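Local coordinates for protein domain of Unknown Function with a Cystatin-Like Fold (PDB 2RGQ) that is of unknown function but adopts the cystatin-like fold as a SnoaL-like domain of the NTF2 clan, whose curved sheet and helices often enclose a pocket, at residues Ala33-Trp45 with Tyr119-Leu133. Residues are numbered along the deposited sequence; the frame is centred on the assembly and turned at random. Where two conformers were deposited one is given.
Sequences ATFASDGALQGFW and YLILRQIEVDPSLPL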
# COMPACT_ATOMS: atom_id res chain seq x y z
N ALA B 33 -17.69 13.05 -1.39
CA ALA B 33 -18.21 12.24 -0.27
C ALA B 33 -17.20 11.95 0.84
O ALA B 33 -17.57 11.63 1.99
CB ALA B 33 -18.72 10.93 -0.83
N THR B 34 -15.91 11.96 0.48
CA THR B 34 -14.82 11.73 1.45
C THR B 34 -14.61 12.93 2.39
O THR B 34 -14.02 12.76 3.46
CB THR B 34 -13.46 11.41 0.76
OG1 THR B 34 -12.92 12.58 0.13
CG2 THR B 34 -13.62 10.25 -0.23
N PHE B 35 -15.11 14.10 2.03
CA PHE B 35 -14.93 15.30 2.82
C PHE B 35 -16.14 15.64 3.67
O PHE B 35 -17.29 15.49 3.24
CB PHE B 35 -14.66 16.53 1.93
CG PHE B 35 -13.29 16.57 1.35
CD1 PHE B 35 -12.25 17.17 2.05
CD2 PHE B 35 -13.04 16.01 0.10
CE1 PHE B 35 -10.99 17.20 1.53
CE2 PHE B 35 -11.75 16.02 -0.42
CZ PHE B 35 -10.73 16.63 0.30
N ALA B 36 -15.87 16.21 4.84
CA ALA B 36 -16.95 16.84 5.61
C ALA B 36 -17.51 18.02 4.79
O ALA B 36 -16.83 18.53 3.87
CB ALA B 36 -16.44 17.35 6.98
N SER B 37 -18.73 18.48 5.13
CA SER B 37 -19.34 19.63 4.48
C SER B 37 -18.37 20.80 4.50
O SER B 37 -18.31 21.49 3.51
CB SER B 37 -20.67 20.05 5.12
OG SER B 37 -20.46 20.26 6.50
N ASP B 38 -17.59 20.98 5.57
CA ASP B 38 -16.63 22.09 5.70
C ASP B 38 -15.18 21.61 5.63
O ASP B 38 -14.27 22.29 6.11
CB ASP B 38 -16.90 22.93 6.97
CG ASP B 38 -16.87 22.11 8.27
OD1 ASP B 38 -17.01 20.88 8.20
OD2 ASP B 38 -16.73 22.70 9.35
N GLY B 39 -14.96 20.45 5.00
CA GLY B 39 -13.65 19.87 4.84
C GLY B 39 -12.79 20.67 3.88
O GLY B 39 -13.33 21.37 3.05
N ALA B 40 -11.47 20.49 3.98
CA ALA B 40 -10.55 21.27 3.17
C ALA B 40 -9.41 20.42 2.63
O ALA B 40 -9.06 19.40 3.23
CB ALA B 40 -9.97 22.43 3.97
N LEU B 41 -8.90 20.84 1.47
CA LEU B 41 -7.71 20.26 0.81
C LEU B 41 -6.72 21.38 0.60
O LEU B 41 -7.07 22.41 -0.04
CB LEU B 41 -8.04 19.66 -0.55
CG LEU B 41 -6.86 19.08 -1.36
CD1 LEU B 41 -6.09 18.02 -0.61
CD2 LEU B 41 -7.32 18.51 -2.71
N GLN B 42 -5.49 21.20 1.13
CA GLN B 42 -4.40 22.16 0.97
C GLN B 42 -3.18 21.51 0.36
O GLN B 42 -2.78 20.46 0.79
CB GLN B 42 -3.98 22.73 2.32
CG GLN B 42 -2.96 23.85 2.24
CD GLN B 42 -2.74 24.52 3.58
OE1 GLN B 42 -2.96 23.91 4.65
NE2 GLN B 42 -2.33 25.78 3.53
N GLY B 43 -2.56 22.22 -0.58
CA GLY B 43 -1.27 21.85 -1.17
C GLY B 43 -0.54 23.14 -1.54
O GLY B 43 -1.02 24.23 -1.23
N PHE B 44 0.60 23.05 -2.22
CA PHE B 44 1.34 24.24 -2.63
C PHE B 44 0.49 25.19 -3.47
O PHE B 44 0.73 26.37 -3.46
CB PHE B 44 2.66 23.88 -3.39
CG PHE B 44 2.43 23.25 -4.75
CD1 PHE B 44 2.24 24.05 -5.89
CD2 PHE B 44 2.42 21.88 -4.90
CE1 PHE B 44 2.01 23.47 -7.13
CE2 PHE B 44 2.20 21.29 -6.12
CZ PHE B 44 1.99 22.10 -7.25
N TRP B 45 -0.45 24.62 -4.24
CA TRP B 45 -1.37 25.35 -5.14
C TRP B 45 -2.45 26.24 -4.45
O TRP B 45 -3.05 27.11 -5.10
CB TRP B 45 -2.04 24.36 -6.12
CG TRP B 45 -2.83 23.34 -5.42
CD1 TRP B 45 -4.08 23.48 -4.88
CD2 TRP B 45 -2.38 22.04 -5.06
NE1 TRP B 45 -4.43 22.34 -4.23
CE2 TRP B 45 -3.41 21.44 -4.31
CE3 TRP B 45 -1.19 21.33 -5.26
CZ2 TRP B 45 -3.30 20.13 -3.81
CZ3 TRP B 45 -1.08 20.05 -4.78
CH2 TRP B 45 -2.12 19.46 -4.05
N TYR B 119 -14.89 11.25 7.99
CA TYR B 119 -14.70 12.22 6.93
C TYR B 119 -13.39 12.97 7.04
O TYR B 119 -12.87 13.16 8.14
CB TYR B 119 -15.77 13.32 7.02
CG TYR B 119 -17.14 12.84 6.77
CD1 TYR B 119 -17.64 12.73 5.46
CD2 TYR B 119 -17.95 12.46 7.82
CE1 TYR B 119 -18.93 12.27 5.24
CE2 TYR B 119 -19.24 11.98 7.60
CZ TYR B 119 -19.73 11.90 6.32
OH TYR B 119 -21.00 11.39 6.16
N LEU B 120 -12.85 13.38 5.90
CA LEU B 120 -11.72 14.29 5.87
C LEU B 120 -12.11 15.71 6.33
O LEU B 120 -13.02 16.35 5.74
CB LEU B 120 -11.16 14.37 4.43
CG LEU B 120 -10.46 13.13 3.86
CD1 LEU B 120 -10.22 13.33 2.36
CD2 LEU B 120 -9.14 12.86 4.56
N ILE B 121 -11.44 16.21 7.37
CA ILE B 121 -11.58 17.62 7.79
C ILE B 121 -10.53 18.48 7.09
O ILE B 121 -10.80 19.61 6.65
CB ILE B 121 -11.42 17.79 9.32
CG1 ILE B 121 -12.52 16.99 10.06
CG2 ILE B 121 -11.38 19.31 9.72
CD1 ILE B 121 -13.97 17.40 9.72
N LEU B 122 -9.30 17.98 7.07
CA LEU B 122 -8.22 18.68 6.44
C LEU B 122 -7.22 17.72 5.90
O LEU B 122 -6.63 16.96 6.66
CB LEU B 122 -7.51 19.63 7.40
CG LEU B 122 -6.28 20.37 6.86
CD1 LEU B 122 -6.63 21.21 5.63
CD2 LEU B 122 -5.74 21.25 7.93
N ARG B 123 -7.02 17.76 4.60
CA ARG B 123 -5.97 16.98 3.95
C ARG B 123 -4.92 17.96 3.44
O ARG B 123 -5.25 18.88 2.67
CB ARG B 123 -6.54 16.10 2.84
CG ARG B 123 -5.44 15.55 1.94
CD ARG B 123 -5.91 14.49 1.01
NE ARG B 123 -5.81 13.21 1.70
CZ ARG B 123 -5.50 12.06 1.11
NH1 ARG B 123 -5.32 11.94 -0.19
NH2 ARG B 123 -5.38 10.98 1.86
N GLN B 124 -3.68 17.78 3.90
CA GLN B 124 -2.52 18.59 3.51
C GLN B 124 -1.55 17.71 2.76
O GLN B 124 -1.07 16.71 3.31
CB GLN B 124 -1.84 19.21 4.73
CG GLN B 124 -2.69 20.34 5.34
CD GLN B 124 -2.11 20.86 6.62
OE1 GLN B 124 -1.95 20.09 7.54
NE2 GLN B 124 -1.91 22.16 6.72
N ILE B 125 -1.32 18.05 1.50
CA ILE B 125 -0.41 17.32 0.61
C ILE B 125 0.87 18.15 0.47
O ILE B 125 0.81 19.31 0.07
CB ILE B 125 -1.07 17.07 -0.77
CG1 ILE B 125 -2.40 16.32 -0.60
CG2 ILE B 125 -0.10 16.30 -1.67
CD1 ILE B 125 -3.14 15.96 -1.83
N GLU B 126 2.01 17.54 0.80
CA GLU B 126 3.32 18.17 0.76
C GLU B 126 4.05 17.48 -0.36
O GLU B 126 4.63 16.41 -0.17
CB GLU B 126 4.01 18.01 2.12
CG GLU B 126 3.21 18.66 3.24
CD GLU B 126 3.88 18.63 4.62
OE1 GLU B 126 4.91 17.92 4.80
OE2 GLU B 126 3.37 19.32 5.54
N VAL B 127 3.96 18.08 -1.55
CA VAL B 127 4.52 17.50 -2.77
C VAL B 127 6.05 17.50 -2.79
O VAL B 127 6.69 18.53 -2.46
CB VAL B 127 3.92 18.26 -4.02
CG1 VAL B 127 4.64 17.87 -5.30
CG2 VAL B 127 2.41 18.00 -4.13
N ASP B 128 6.62 16.37 -3.21
CA ASP B 128 8.06 16.25 -3.38
C ASP B 128 8.54 17.08 -4.59
O ASP B 128 7.79 17.25 -5.54
CB ASP B 128 8.47 14.77 -3.46
CG ASP B 128 8.31 14.07 -2.12
OD1 ASP B 128 8.56 14.73 -1.08
OD2 ASP B 128 7.99 12.85 -2.09
N PRO B 129 9.78 17.59 -4.55
CA PRO B 129 10.32 18.50 -5.59
C PRO B 129 10.35 17.95 -7.03
O PRO B 129 10.53 18.71 -7.98
CB PRO B 129 11.74 18.81 -5.09
CG PRO B 129 11.92 18.16 -3.80
CD PRO B 129 10.77 17.32 -3.48
N SER B 130 10.17 16.65 -7.20
CA SER B 130 10.18 16.04 -8.53
C SER B 130 9.05 16.46 -9.44
O SER B 130 9.19 16.30 -10.64
CB SER B 130 10.15 14.52 -8.42
OG SER B 130 8.97 14.07 -7.79
N LEU B 131 7.96 17.00 -8.89
CA LEU B 131 6.76 17.31 -9.68
C LEU B 131 7.08 18.27 -10.80
O LEU B 131 7.56 19.36 -10.52
CB LEU B 131 5.64 17.88 -8.81
CG LEU B 131 4.25 17.90 -9.49
CD1 LEU B 131 3.62 16.50 -9.49
CD2 LEU B 131 3.33 18.87 -8.80
N PRO B 132 6.86 17.85 -12.07
CA PRO B 132 7.07 18.70 -13.23
C PRO B 132 6.49 20.11 -13.07
O PRO B 132 7.18 21.05 -13.40
CB PRO B 132 6.36 17.95 -14.34
CG PRO B 132 6.55 16.54 -13.98
CD PRO B 132 6.43 16.50 -12.50
N LEU B 133 5.27 20.25 -12.54
CA LEU B 133 4.64 21.56 -12.32
C LEU B 133 5.46 22.48 -11.37
O LEU B 133 5.30 23.70 -11.41
CB LEU B 133 3.20 21.39 -11.81
CG LEU B 133 2.29 22.64 -11.80
CD1 LEU B 133 2.02 23.14 -13.23
CD2 LEU B 133 1.01 22.37 -11.08
O HOH W 1 2.31 20.65 -1.60
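Ala40 and Leu122, Leu41 and Arg123, and Gln42 and Gln124 pair in parallel register, joining strand 39-43 to the last strand, 117-127, of the cystatin-like sheet; the two run nearly parallel. Alternating backbone bonds document the pairing, Arg123 N to Ala40 O (3.0 Å) and Gln42 N to Arg123 O (2.8 Å) among them. A classic bulge, in which Ile121 and Leu122 both face Gln110 of strand 101-114, interrupts the last strand; before it Phe35 bridges Leu120, and Leu120 CD1 makes a CH-pi contact over one face of the Phe35 ring, 4.0 Å from its centroid.

On the face shared with Ala40 and Leu122, Gln124 can be followed outward. From CB the chain passes to CG, which touches Gln42 CB and lies 3.6 Å from Gln42 OE1. Gln124 CD comes within 3.7 Å of Gln42 OE1, and NE2 donates to that same OE1 (2.9 Å, N-H...O 161°). Gln42 reaches this point with CG anti to its backbone N (chi1 -174°) and its chain extended, alongside Gln124, the amide planes 22° apart. An alanine in place of Gln124 would probably leave Gln42 OE1 without this donor and its amide freer to turn.

On the other face Leu41 CD1 lies 3.6 Å from Arg123 CG, while the guanidinium makes salt bridges to Asp109 and Glu20. Past the paired strands, one water accepts from Phe44 N and Val127 N and donates to Ile125 O at 2.6 Å.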